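Local coordinates for alkylhalidase CmlS (Streptomyces venezuelae, PDB 3I3L), which is a flavin-dependent halogenase of chloramphenicol biosynthesis that carries its FAD on a covalent aspartate bond and probably acts as an oxidoreductase, at residues F206-Y211 with D266-S271; D216-D221 with L446-S451; R440-E445 with E452-P457; G481-K486 with I524-A529; Y515-E520 with T552-R557. One frame throughout, in Å; residues are numbered along the deposited sequence.

Interaction 1 (F206-Y211 with D266-S271); sequences FAVWSY and DAFYSS
Tyr269 lies lengthwise against the backbone of strand 206-211, its ring running from Val208 at the near end to Ser210 at the phenol. With CG anti to the backbone N (chi1 179°), the ring is carried away from helix 265-273 and toward the strand, and Val208 and Tyr269 pass each other pointing in opposite directions. The branch that touches is CG1 of Val208, 3.7 Å from Tyr269 CD1. Farther along, Val208 O sits at the ring edge, near its plane, 3.6 Å from Tyr269 CE1, while Ser210 CB comes in obliquely, 3.6 Å from Tyr269 OH. The other methyl, Val208 CG2, reaches Phe268 CD2 at 4.3 Å, again obliquely.

The axes of segments 206-211 and 266-271 approach to 8.8 Å at 83°, and within these segments Phe268 and Tyr269 make the helix side. The helix thereby packs on one side of the strand in the FAD-binding domain. Trp209 has its CB turned away from the helix, and its side chain comes within about 5 Å of the bound FAD; Ala207 touches the cofactor.

No hydrogen bond joins the two segments. The buried polar ends are satisfied elsewhere, Tyr269 OH by Val248 O and Ser210 OG by Glu291 O, which implies that van der Waals contact holds helix to strand while hydrogen bonds to adjoining strands fix the phenol and the serine.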
# COMPACT_ATOMS: atom_id res chain seq x y z
N PHE A 206 -17.60 -5.09 3.85
CA PHE A 206 -18.76 -4.21 3.69
C PHE A 206 -18.60 -3.24 4.86
O PHE A 206 -18.36 -3.67 5.97
CB PHE A 206 -20.00 -5.14 3.77
CG PHE A 206 -21.29 -4.45 3.96
CD1 PHE A 206 -21.66 -3.43 3.13
CD2 PHE A 206 -22.18 -4.86 4.97
CE1 PHE A 206 -22.91 -2.77 3.30
CE2 PHE A 206 -23.36 -4.22 5.20
CZ PHE A 206 -23.75 -3.18 4.35
N ALA A 207 -18.66 -1.93 4.60
CA ALA A 207 -18.39 -0.95 5.65
C ALA A 207 -19.55 -0.03 5.97
O ALA A 207 -20.33 0.33 5.07
CB ALA A 207 -17.13 -0.05 5.30
N VAL A 208 -19.61 0.38 7.25
CA VAL A 208 -20.70 1.17 7.80
C VAL A 208 -20.10 2.12 8.83
O VAL A 208 -19.45 1.68 9.78
CB VAL A 208 -21.72 0.23 8.52
CG1 VAL A 208 -22.89 1.01 9.06
CG2 VAL A 208 -22.21 -0.86 7.55
N TRP A 209 -20.24 3.42 8.61
CA TRP A 209 -19.46 4.38 9.37
C TRP A 209 -20.14 5.68 9.58
O TRP A 209 -21.08 6.01 8.86
CB TRP A 209 -18.11 4.66 8.67
CG TRP A 209 -18.16 5.45 7.38
CD1 TRP A 209 -17.95 6.78 7.22
CD2 TRP A 209 -18.42 4.93 6.07
NE1 TRP A 209 -18.07 7.14 5.90
CE2 TRP A 209 -18.33 6.01 5.17
CE3 TRP A 209 -18.74 3.66 5.57
CZ2 TRP A 209 -18.55 5.87 3.79
CZ3 TRP A 209 -18.95 3.51 4.19
CH2 TRP A 209 -18.89 4.61 3.32
N SER A 210 -19.63 6.45 10.54
CA SER A 210 -20.16 7.75 10.89
C SER A 210 -19.09 8.55 11.62
O SER A 210 -17.94 8.10 11.73
CB SER A 210 -21.43 7.59 11.75
OG SER A 210 -22.16 8.81 11.91
N TYR A 211 -19.46 9.74 12.14
CA TYR A 211 -18.52 10.61 12.83
C TYR A 211 -19.00 10.95 14.24
O TYR A 211 -20.19 10.97 14.50
CB TYR A 211 -18.24 11.86 11.99
CG TYR A 211 -17.60 11.51 10.64
CD1 TYR A 211 -16.24 11.58 10.46
CD2 TYR A 211 -18.37 11.07 9.58
CE1 TYR A 211 -15.67 11.23 9.25
CE2 TYR A 211 -17.81 10.72 8.39
CZ TYR A 211 -16.44 10.82 8.23
OH TYR A 211 -15.83 10.45 7.05
N ASP A 266 -28.77 2.79 10.37
CA ASP A 266 -28.64 3.48 11.68
C ASP A 266 -28.72 2.52 12.83
O ASP A 266 -27.88 2.55 13.72
CB ASP A 266 -29.73 4.54 11.84
CG ASP A 266 -29.57 5.67 10.85
OD1 ASP A 266 -28.70 6.55 11.07
OD2 ASP A 266 -30.32 5.67 9.85
N ALA A 267 -29.72 1.63 12.78
CA ALA A 267 -29.89 0.62 13.79
C ALA A 267 -28.75 -0.39 13.73
O ALA A 267 -28.20 -0.76 14.76
CB ALA A 267 -31.30 -0.09 13.61
N PHE A 268 -28.38 -0.84 12.52
CA PHE A 268 -27.24 -1.75 12.40
C PHE A 268 -25.93 -1.16 12.98
O PHE A 268 -25.16 -1.84 13.64
CB PHE A 268 -27.03 -2.23 10.95
CG PHE A 268 -25.92 -3.25 10.82
CD1 PHE A 268 -26.16 -4.60 11.04
CD2 PHE A 268 -24.61 -2.85 10.53
CE1 PHE A 268 -25.15 -5.54 10.94
CE2 PHE A 268 -23.60 -3.74 10.44
CZ PHE A 268 -23.83 -5.11 10.62
N TYR A 269 -25.73 0.12 12.76
CA TYR A 269 -24.51 0.78 13.14
C TYR A 269 -24.33 0.84 14.64
O TYR A 269 -23.28 0.43 15.19
CB TYR A 269 -24.43 2.18 12.48
CG TYR A 269 -23.21 2.95 12.82
CD1 TYR A 269 -21.94 2.59 12.32
CD2 TYR A 269 -23.29 4.04 13.68
CE1 TYR A 269 -20.76 3.35 12.67
CE2 TYR A 269 -22.16 4.80 14.02
CZ TYR A 269 -20.90 4.44 13.51
OH TYR A 269 -19.79 5.19 13.87
N SER A 270 -25.34 1.36 15.33
CA SER A 270 -25.30 1.48 16.80
C SER A 270 -25.27 0.12 17.51
O SER A 270 -24.48 -0.05 18.44
CB SER A 270 -26.51 2.27 17.31
OG SER A 270 -26.61 3.47 16.57
N SER A 271 -26.11 -0.84 17.09
CA SER A 271 -26.11 -2.14 17.82
C SER A 271 -24.83 -2.95 17.54
O SER A 271 -24.32 -3.66 18.40
CB SER A 271 -27.35 -3.00 17.51
OG SER A 271 -27.51 -3.23 16.12

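Interaction 2 (D216-D221 with L446-S451); sequences DPFEGD and LSDDFS
One carboxylate, that of Asp448, takes two successive backbone N-H groups of residues 216-221, one on each oxygen. Glu219 N meets OD2 of Asp448 at 2.6 Å, almost straight at 177°, on the syn side. Gly220 N reaches Asp448 OD1 at 2.8 Å, more bent, using the syn lone pair. The same carboxylate stands at 83° to the Phe218 ring, with Asp448 CG in the ring plane at the edge, 3.6 Å from Phe218 CD1.

Residues 216-221 belong to the loop between strands 203-213 and 226-231 of the FAD-binding domain, residues 446-451 to the one between helices 430-439 and 456-471. Asp216 OD1 closes an Asx turn onto Phe218 N, and Ser447 OG an ST turn within the type I turn 447-450. For Asp448, an alanine in its place would leave both amides without this acceptor and is likely to let the loops shift apart.

Beyond the carboxylate, Phe218 CE2 rests 4.0 Å from Leu446 CD2, and Tyr227 touches both side chains.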
# COMPACT_ATOMS: atom_id res chain seq x y z
N ASP A 216 -9.18 13.53 21.05
CA ASP A 216 -8.22 12.46 21.24
C ASP A 216 -7.97 12.33 22.74
O ASP A 216 -7.56 13.30 23.37
CB ASP A 216 -6.93 12.77 20.47
CG ASP A 216 -5.91 11.62 20.51
OD1 ASP A 216 -5.96 10.76 21.40
OD2 ASP A 216 -5.03 11.60 19.63
N PRO A 217 -8.21 11.16 23.32
CA PRO A 217 -8.05 10.93 24.76
C PRO A 217 -6.60 10.69 25.18
O PRO A 217 -6.33 10.39 26.36
CB PRO A 217 -8.82 9.63 24.99
CG PRO A 217 -8.67 8.89 23.70
CD PRO A 217 -8.75 9.97 22.64
N PHE A 218 -5.69 10.76 24.22
CA PHE A 218 -4.29 10.54 24.54
C PHE A 218 -3.38 11.75 24.24
O PHE A 218 -3.49 12.42 23.22
CB PHE A 218 -3.80 9.20 23.91
CG PHE A 218 -4.51 7.96 24.47
CD1 PHE A 218 -4.35 7.59 25.81
CD2 PHE A 218 -5.37 7.20 23.69
CE1 PHE A 218 -5.00 6.49 26.32
CE2 PHE A 218 -6.02 6.10 24.21
CZ PHE A 218 -5.83 5.74 25.51
N GLU A 219 -2.47 12.00 25.17
CA GLU A 219 -1.53 13.10 25.05
C GLU A 219 -0.15 12.66 24.60
O GLU A 219 0.60 13.46 24.08
CB GLU A 219 -1.39 13.81 26.41
CG GLU A 219 -2.67 13.82 27.26
CD GLU A 219 -2.73 14.98 28.24
OE1 GLU A 219 -1.62 15.47 28.67
OE2 GLU A 219 -3.88 15.41 28.56
N GLY A 220 0.21 11.40 24.85
CA GLY A 220 1.57 10.97 24.66
C GLY A 220 1.82 10.61 23.23
O GLY A 220 1.20 11.19 22.32
N ASP A 221 2.69 9.62 23.02
CA ASP A 221 2.98 9.15 21.68
C ASP A 221 1.72 8.64 20.92
O ASP A 221 1.71 8.59 19.68
CB ASP A 221 4.09 8.08 21.75
CG ASP A 221 5.50 8.68 22.07
OD1 ASP A 221 5.72 9.89 21.88
OD2 ASP A 221 6.40 7.93 22.52
N LEU A 446 -4.42 -0.56 27.04
CA LEU A 446 -4.06 0.63 26.31
C LEU A 446 -4.08 1.83 27.27
O LEU A 446 -5.08 2.05 27.97
CB LEU A 446 -5.06 0.83 25.17
CG LEU A 446 -4.79 1.93 24.14
CD1 LEU A 446 -3.65 1.56 23.26
CD2 LEU A 446 -6.06 2.19 23.34
N SER A 447 -2.99 2.60 27.29
CA SER A 447 -2.82 3.68 28.24
C SER A 447 -1.87 4.75 27.70
O SER A 447 -0.99 4.49 26.82
CB SER A 447 -2.28 3.13 29.56
OG SER A 447 -1.47 4.10 30.17
N ASP A 448 -2.02 5.95 28.26
CA ASP A 448 -1.18 7.08 27.91
C ASP A 448 0.21 6.93 28.54
O ASP A 448 1.11 7.74 28.32
CB ASP A 448 -1.85 8.38 28.30
CG ASP A 448 -1.65 9.47 27.26
OD1 ASP A 448 -0.77 9.31 26.39
OD2 ASP A 448 -2.36 10.52 27.33
N ASP A 449 0.37 5.87 29.31
CA ASP A 449 1.70 5.43 29.76
C ASP A 449 2.61 5.10 28.59
O ASP A 449 3.85 5.14 28.72
CB ASP A 449 1.57 4.21 30.67
CG ASP A 449 1.29 4.59 32.12
OD1 ASP A 449 1.26 5.80 32.41
OD2 ASP A 449 1.12 3.69 32.98
N PHE A 450 2.00 4.76 27.45
CA PHE A 450 2.75 4.28 26.28
C PHE A 450 3.66 5.34 25.69
O PHE A 450 3.21 6.46 25.41
CB PHE A 450 1.79 3.82 25.17
CG PHE A 450 2.47 3.49 23.89
CD1 PHE A 450 3.03 2.25 23.70
CD2 PHE A 450 2.57 4.43 22.90
CE1 PHE A 450 3.65 1.96 22.55
CE2 PHE A 450 3.21 4.15 21.73
CZ PHE A 450 3.74 2.92 21.54
N SER A 451 4.92 4.96 25.47
CA SER A 451 5.84 5.76 24.66
C SER A 451 6.46 4.86 23.60
O SER A 451 6.66 3.69 23.84
CB SER A 451 6.93 6.39 25.54
OG SER A 451 7.56 5.38 26.32

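Interaction 3 (R440-E445 with E452-P457); sequences RHQRPE and EAELNP
Glu454 reaches from a short 3-10 turn just ahead of helix 456-471 to meet Gln442 and Arg443 in the loop that follows helix 430-439. Its OE1 accepts from Gln442 N at 2.8 Å, on the anti side and tilted out of the carboxylate plane. The salt bridge to Arg443 is two-pronged but skewed, since guanidinium and carboxylate planes stand 69° apart. Arg443 NH2 gives the straighter bond, 3.1 Å to Glu454 OE2 at 160°, with OE2 in the guanidinium plane, whereas the bond from Arg443 NH1 to Glu454 OE1, at 3.0 Å, is weak.

Glu454 is extended beyond CG, and CG sits between its backbone N and carbonyl carbon (chi1 90°), which directs the carboxylate across to the loop. A glutamine in its place would probably weaken the hold on Arg443, leaving that guanidinium without its charged mate here.

Farther out, Ser451 N also donates to Glu454 OE2, tying the carboxylate to the backbone just before the 3-10 turn. The Arg443 side chain also touches Asp449 and Phe450, while His441 stacks on Phe450 and bonds Thr106 through NE2. Beside the ion pair, the methyl CD2 of Leu455 presses on Arg440 O at 3.4 Å.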
# COMPACT_ATOMS: atom_id res chain seq x y z
N ARG A 440 4.51 -4.46 20.30
CA ARG A 440 3.76 -4.83 21.49
C ARG A 440 3.98 -3.83 22.62
O ARG A 440 5.11 -3.57 23.00
CB ARG A 440 4.21 -6.24 21.94
CG ARG A 440 3.49 -6.77 23.19
CD ARG A 440 3.92 -8.24 23.56
NE ARG A 440 3.98 -9.18 22.41
CZ ARG A 440 2.91 -9.70 21.79
NH1 ARG A 440 1.67 -9.37 22.17
NH2 ARG A 440 3.07 -10.55 20.77
N HIS A 441 2.88 -3.25 23.13
CA HIS A 441 2.93 -2.41 24.35
C HIS A 441 3.37 -3.28 25.54
O HIS A 441 3.12 -4.50 25.59
CB HIS A 441 1.59 -1.78 24.67
CG HIS A 441 1.10 -0.81 23.64
ND1 HIS A 441 0.12 0.13 23.91
CD2 HIS A 441 1.44 -0.65 22.33
CE1 HIS A 441 -0.11 0.84 22.82
NE2 HIS A 441 0.69 0.40 21.85
N GLN A 442 4.01 -2.64 26.51
CA GLN A 442 4.60 -3.40 27.62
C GLN A 442 3.70 -3.48 28.86
O GLN A 442 4.16 -3.56 29.99
CB GLN A 442 5.97 -2.82 27.94
CG GLN A 442 6.92 -2.81 26.73
CD GLN A 442 7.25 -4.22 26.27
OE1 GLN A 442 6.76 -4.68 25.22
NE2 GLN A 442 8.06 -4.92 27.04
N ARG A 443 2.39 -3.45 28.61
CA ARG A 443 1.40 -3.62 29.63
C ARG A 443 0.20 -4.24 28.92
O ARG A 443 0.11 -4.14 27.69
CB ARG A 443 1.04 -2.25 30.25
CG ARG A 443 0.25 -1.32 29.33
CD ARG A 443 0.40 0.14 29.72
NE ARG A 443 1.81 0.48 29.89
CZ ARG A 443 2.63 0.88 28.91
NH1 ARG A 443 2.20 1.00 27.65
NH2 ARG A 443 3.90 1.17 29.20
N PRO A 444 -0.76 -4.81 29.68
CA PRO A 444 -1.87 -5.59 29.09
C PRO A 444 -2.91 -4.74 28.38
O PRO A 444 -3.65 -5.26 27.55
CB PRO A 444 -2.51 -6.29 30.32
CG PRO A 444 -1.60 -5.92 31.54
CD PRO A 444 -0.89 -4.67 31.15
N GLU A 445 -2.99 -3.47 28.74
CA GLU A 445 -4.08 -2.59 28.29
C GLU A 445 -3.54 -1.27 27.72
O GLU A 445 -2.36 -0.91 27.89
CB GLU A 445 -5.05 -2.29 29.44
CG GLU A 445 -4.41 -2.38 30.88
CD GLU A 445 -3.62 -1.11 31.29
OE1 GLU A 445 -2.45 -1.24 31.74
OE2 GLU A 445 -4.19 0.00 31.13
N GLU A 452 6.78 5.40 22.45
CA GLU A 452 7.37 4.59 21.38
C GLU A 452 8.73 4.03 21.75
O GLU A 452 9.17 3.01 21.22
CB GLU A 452 7.41 5.36 20.06
CG GLU A 452 5.99 5.55 19.48
CD GLU A 452 5.99 6.08 18.07
OE1 GLU A 452 7.03 5.97 17.39
OE2 GLU A 452 4.93 6.60 17.62
N ALA A 453 9.39 4.69 22.69
CA ALA A 453 10.68 4.20 23.17
C ALA A 453 10.58 2.86 23.92
O ALA A 453 11.54 2.07 23.94
CB ALA A 453 11.38 5.28 24.02
N GLU A 454 9.42 2.58 24.52
CA GLU A 454 9.23 1.28 25.18
C GLU A 454 9.25 0.13 24.14
O GLU A 454 9.36 -1.04 24.49
CB GLU A 454 7.94 1.27 25.98
CG GLU A 454 6.68 0.80 25.16
CD GLU A 454 5.39 1.00 25.92
OE1 GLU A 454 4.51 0.09 25.89
OE2 GLU A 454 5.24 2.08 26.54
N LEU A 455 9.20 0.47 22.85
CA LEU A 455 9.26 -0.55 21.78
C LEU A 455 10.70 -0.84 21.38
O LEU A 455 10.94 -1.80 20.65
CB LEU A 455 8.50 -0.05 20.53
CG LEU A 455 7.01 0.27 20.72
CD1 LEU A 455 6.41 0.60 19.34
CD2 LEU A 455 6.26 -0.86 21.39
N ASN A 456 11.63 0.03 21.79
CA ASN A 456 13.02 -0.10 21.32
C ASN A 456 13.70 -1.40 21.67
O ASN A 456 14.52 -1.88 20.91
CB ASN A 456 13.91 1.08 21.77
CG ASN A 456 13.62 2.33 20.98
OD1 ASN A 456 13.86 3.48 21.40
ND2 ASN A 456 13.05 2.11 19.84
N PRO A 457 13.39 -1.99 22.83
CA PRO A 457 14.11 -3.22 23.13
C PRO A 457 13.72 -4.36 22.21
O PRO A 457 14.61 -5.12 21.75
CB PRO A 457 13.71 -3.52 24.61
CG PRO A 457 13.45 -2.16 25.19
CD PRO A 457 12.69 -1.47 24.03

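Interaction 4 (G481-K486 with I524-A529); sequences GKAVLK and IFQDLA
Gln526 spans two peptide groups of the chain leading into strand 483-491, and its path explains how. From CB, which leaves helix 519-531 neither directly at the strand nor away from it, CG stands anti to the backbone N (chi1 -172°); a bend at the next torsion (chi2 58°) then brings the amide back toward the strand. CD lies 4.1 Å from both Ala483 N and Gly481 O. OE1 of Gln526 accepts from Ala483 N at 3.0 Å, also nearly straight, the donor tilted from the carbonyl plane. NE2 of Gln526 donates to Gly481 O at 3.2 Å and 172°, and that oxygen lies close to the plane of the amide.

Alongside this pair of bonds, Ala483 CB packs on the helix backbone, 3.5 Å from Gln526 N, and meets Phe525 CB at 3.9 Å. Trp478 of strand 473-478 touches both Ala483 and Ala529, and Phe525 continues to Leu504 of strand 498-506, so the helix packs on the antiparallel sheet of the C-terminal domain.

NE2 also donates to Glu530 OE2 on the same helix. With both ends of the amide engaged, its rotation is fixed, and one neutral side chain supplies an acceptor and a donor to the backbone of residues 481-483.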
# COMPACT_ATOMS: atom_id res chain seq x y z
N GLY A 481 22.96 -22.08 -11.73
CA GLY A 481 24.44 -22.13 -11.81
C GLY A 481 25.02 -20.85 -12.38
O GLY A 481 26.24 -20.69 -12.52
N LYS A 482 24.14 -19.93 -12.73
CA LYS A 482 24.57 -18.68 -13.31
C LYS A 482 24.07 -17.48 -12.50
O LYS A 482 22.96 -17.51 -11.96
CB LYS A 482 24.09 -18.63 -14.73
CG LYS A 482 22.77 -19.40 -14.90
CD LYS A 482 22.49 -19.70 -16.40
CE LYS A 482 21.39 -20.77 -16.61
NZ LYS A 482 21.12 -20.88 -18.10
N ALA A 483 24.93 -16.48 -12.37
CA ALA A 483 24.55 -15.17 -11.85
C ALA A 483 24.62 -14.18 -12.99
O ALA A 483 25.70 -13.97 -13.59
CB ALA A 483 25.49 -14.73 -10.67
N VAL A 484 23.46 -13.59 -13.31
CA VAL A 484 23.38 -12.62 -14.41
C VAL A 484 22.74 -11.27 -14.09
O VAL A 484 21.97 -11.12 -13.13
CB VAL A 484 22.65 -13.19 -15.64
CG1 VAL A 484 23.40 -14.41 -16.17
CG2 VAL A 484 21.19 -13.50 -15.29
N LEU A 485 23.08 -10.29 -14.91
CA LEU A 485 22.43 -8.99 -14.89
C LEU A 485 21.21 -9.00 -15.83
O LEU A 485 21.28 -9.46 -16.97
CB LEU A 485 23.42 -7.90 -15.27
CG LEU A 485 24.51 -7.69 -14.22
CD1 LEU A 485 25.39 -6.53 -14.60
CD2 LEU A 485 23.88 -7.51 -12.84
N LYS A 486 20.10 -8.49 -15.33
CA LYS A 486 18.86 -8.42 -16.08
C LYS A 486 18.33 -6.97 -16.05
O LYS A 486 18.56 -6.23 -15.06
CB LYS A 486 17.81 -9.36 -15.48
CG LYS A 486 16.48 -9.29 -16.18
CD LYS A 486 15.29 -9.44 -15.22
CE LYS A 486 14.91 -10.91 -15.02
NZ LYS A 486 13.55 -10.98 -14.34
N ILE A 524 30.95 -11.32 -8.05
CA ILE A 524 30.81 -11.78 -6.69
C ILE A 524 29.90 -13.01 -6.61
O ILE A 524 30.27 -14.02 -6.01
CB ILE A 524 30.28 -10.68 -5.74
CG1 ILE A 524 31.26 -9.49 -5.76
CG2 ILE A 524 30.03 -11.29 -4.35
CD1 ILE A 524 30.93 -8.35 -4.79
N PHE A 525 28.74 -12.93 -7.26
CA PHE A 525 27.71 -13.95 -7.04
C PHE A 525 27.91 -15.21 -7.85
O PHE A 525 27.47 -16.28 -7.44
CB PHE A 525 26.30 -13.35 -7.15
CG PHE A 525 26.01 -12.35 -6.06
CD1 PHE A 525 25.60 -12.78 -4.80
CD2 PHE A 525 26.23 -10.99 -6.26
CE1 PHE A 525 25.38 -11.86 -3.74
CE2 PHE A 525 26.02 -10.09 -5.24
CZ PHE A 525 25.60 -10.52 -3.97
N GLN A 526 28.58 -15.07 -8.98
CA GLN A 526 29.06 -16.20 -9.77
C GLN A 526 30.11 -17.02 -8.97
O GLN A 526 30.06 -18.24 -8.92
CB GLN A 526 29.71 -15.67 -11.05
CG GLN A 526 30.07 -16.80 -12.02
CD GLN A 526 28.84 -17.57 -12.36
OE1 GLN A 526 27.83 -16.99 -12.81
NE2 GLN A 526 28.88 -18.89 -12.16
N ASP A 527 31.03 -16.32 -8.33
CA ASP A 527 32.03 -16.93 -7.46
C ASP A 527 31.33 -17.63 -6.32
O ASP A 527 31.64 -18.78 -5.99
CB ASP A 527 33.00 -15.88 -6.91
CG ASP A 527 33.92 -15.28 -7.99
OD1 ASP A 527 34.10 -15.89 -9.06
OD2 ASP A 527 34.48 -14.19 -7.76
N LEU A 528 30.33 -16.95 -5.74
CA LEU A 528 29.53 -17.57 -4.70
C LEU A 528 28.87 -18.88 -5.20
O LEU A 528 28.86 -19.89 -4.49
CB LEU A 528 28.48 -16.59 -4.14
CG LEU A 528 27.70 -17.05 -2.92
CD1 LEU A 528 27.25 -15.82 -2.08
CD2 LEU A 528 26.48 -17.95 -3.26
N ALA A 529 28.27 -18.84 -6.38
CA ALA A 529 27.50 -20.00 -6.85
C ALA A 529 28.44 -21.20 -6.97
O ALA A 529 28.06 -22.29 -6.68
CB ALA A 529 26.85 -19.73 -8.19

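Interaction 5 (Y515-E520 with T552-R557); sequences YPMDDE and TQIVVR
Apolar contact dominates between Tyr515 and Ile554: CG1 of Ile554 lies over one face of the Tyr515 ring, 4.1 Å from Tyr515 CG and offset toward the rim. The ring is set there by a CG anti to the carbonyl carbon (chi1 -61°). Met517 continues this patch more loosely, its SD 4.4 Å from Ile554 CD1.

At the ring's margin the aliphatic parts of longer polar residues take over. CG of Arg557 sits at the edge, near the ring plane, 4.1 Å from Tyr515 CE2, while its guanidinium turns to a salt bridge with Glu560. Tyr515 OH is 3.3 Å from Gln553 CB, approached obliquely.

These contacts lay the chain between strand 511-512 and helix 519-531 against helix 551-560 in the C-terminal domain, with Gln553, Ile554 and, one turn on from Gln553, Arg557 forming the helix side.

Polar bonds act within residues 515-520 and onward. Asp518, at the N-cap of helix 519-531, accepts from Ala521 N through OD1, and its OD2 forms a salt bridge with Arg547.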
# COMPACT_ATOMS: atom_id res chain seq x y z
N TYR A 515 17.91 -3.42 -5.88
CA TYR A 515 19.25 -2.81 -5.95
C TYR A 515 19.92 -2.92 -7.33
O TYR A 515 19.86 -3.94 -7.96
CB TYR A 515 20.18 -3.34 -4.84
CG TYR A 515 19.67 -3.04 -3.46
CD1 TYR A 515 19.90 -1.78 -2.88
CD2 TYR A 515 18.88 -3.96 -2.77
CE1 TYR A 515 19.37 -1.46 -1.60
CE2 TYR A 515 18.35 -3.65 -1.51
CZ TYR A 515 18.59 -2.41 -0.93
OH TYR A 515 18.08 -2.15 0.31
N PRO A 516 20.57 -1.84 -7.77
CA PRO A 516 21.26 -1.81 -9.06
C PRO A 516 22.63 -2.43 -8.92
O PRO A 516 23.39 -2.06 -8.02
CB PRO A 516 21.42 -0.30 -9.35
CG PRO A 516 20.95 0.42 -8.10
CD PRO A 516 20.82 -0.61 -7.01
N MET A 517 22.97 -3.36 -9.80
CA MET A 517 24.26 -3.98 -9.76
C MET A 517 24.99 -3.86 -11.11
O MET A 517 24.39 -3.51 -12.11
CB MET A 517 24.11 -5.43 -9.25
CG MET A 517 23.31 -5.58 -7.94
SD MET A 517 24.24 -5.53 -6.37
CE MET A 517 25.58 -4.65 -6.95
N ASP A 518 26.29 -4.13 -11.13
CA ASP A 518 27.08 -4.09 -12.37
C ASP A 518 27.79 -5.43 -12.59
O ASP A 518 27.65 -6.35 -11.77
CB ASP A 518 28.10 -2.94 -12.33
CG ASP A 518 28.71 -2.75 -10.94
OD1 ASP A 518 29.49 -3.62 -10.50
OD2 ASP A 518 28.40 -1.72 -10.29
N ASP A 519 28.53 -5.54 -13.71
CA ASP A 519 29.24 -6.76 -14.09
C ASP A 519 30.16 -7.15 -12.96
O ASP A 519 30.52 -8.30 -12.78
N GLU A 520 30.51 -6.16 -12.16
CA GLU A 520 31.52 -6.35 -11.16
C GLU A 520 30.92 -7.03 -9.94
O GLU A 520 31.55 -7.91 -9.33
CB GLU A 520 32.17 -5.02 -10.79
CG GLU A 520 33.29 -5.15 -9.78
CD GLU A 520 34.42 -4.17 -10.01
OE1 GLU A 520 35.17 -3.92 -9.04
OE2 GLU A 520 34.56 -3.68 -11.17
N THR A 552 24.16 -5.60 4.14
CA THR A 552 23.20 -6.36 4.93
C THR A 552 21.83 -6.46 4.24
O THR A 552 21.13 -7.50 4.30
CB THR A 552 23.04 -5.78 6.31
OG1 THR A 552 24.30 -5.87 7.00
CG2 THR A 552 22.00 -6.53 7.09
N GLN A 553 21.44 -5.37 3.59
CA GLN A 553 20.14 -5.29 2.93
C GLN A 553 20.21 -6.16 1.67
O GLN A 553 19.29 -6.90 1.37
CB GLN A 553 19.80 -3.83 2.57
CG GLN A 553 19.53 -2.90 3.75
CD GLN A 553 20.81 -2.49 4.52
OE1 GLN A 553 21.93 -2.99 4.27
NE2 GLN A 553 20.63 -1.58 5.47
N ILE A 554 21.33 -6.09 0.99
CA ILE A 554 21.54 -6.83 -0.24
C ILE A 554 21.42 -8.35 0.01
O ILE A 554 20.69 -9.03 -0.68
CB ILE A 554 22.86 -6.43 -0.92
CG1 ILE A 554 22.74 -5.02 -1.51
CG2 ILE A 554 23.22 -7.39 -2.04
CD1 ILE A 554 23.98 -4.49 -2.14
N VAL A 555 22.08 -8.87 1.05
CA VAL A 555 21.97 -10.29 1.27
C VAL A 555 20.61 -10.69 1.82
O VAL A 555 20.11 -11.77 1.47
CB VAL A 555 23.21 -11.01 2.01
CG1 VAL A 555 24.42 -10.11 2.20
CG2 VAL A 555 22.77 -11.65 3.26
N VAL A 556 20.01 -9.86 2.67
CA VAL A 556 18.66 -10.20 3.15
C VAL A 556 17.65 -10.26 1.98
O VAL A 556 16.80 -11.17 1.89
CB VAL A 556 18.15 -9.25 4.30
CG1 VAL A 556 16.68 -9.47 4.58
CG2 VAL A 556 18.96 -9.49 5.59
N ARG A 557 17.74 -9.29 1.09
CA ARG A 557 16.83 -9.29 -0.05
C ARG A 557 17.07 -10.50 -0.95
O ARG A 557 16.13 -11.11 -1.40
CB ARG A 557 16.91 -7.98 -0.84
CG ARG A 557 16.11 -6.82 -0.22
CD ARG A 557 14.72 -7.34 0.20
NE ARG A 557 13.97 -6.40 1.05
CZ ARG A 557 14.01 -6.33 2.38
NH1 ARG A 557 13.26 -5.45 3.02
NH2 ARG A 557 14.79 -7.14 3.09

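From the N terminus, strand 203-213 enters first: interaction 1 joins it to helix 265-273, closing a 54-residue loop within the FAD-binding domain. Interaction 2 starts just after that strand, before interaction 1 closes, so the two cross; it spans 224 residues to bring the loop ahead of strand 226-231 against the loop between helices 430-439 and 456-471. Interaction 3 closes a short bend in that second loop and crosses interaction 2, which it touches: Asp221 OD2 lies 2.6 Å from Glu452 N. In the C-terminal domain, interaction 4 closes a 37-residue loop from strand 483-491 to helix 519-531, and interaction 5 a 31-residue one from the run before that helix to helix 551-560; they cross, with Leu485 packing on Asp518.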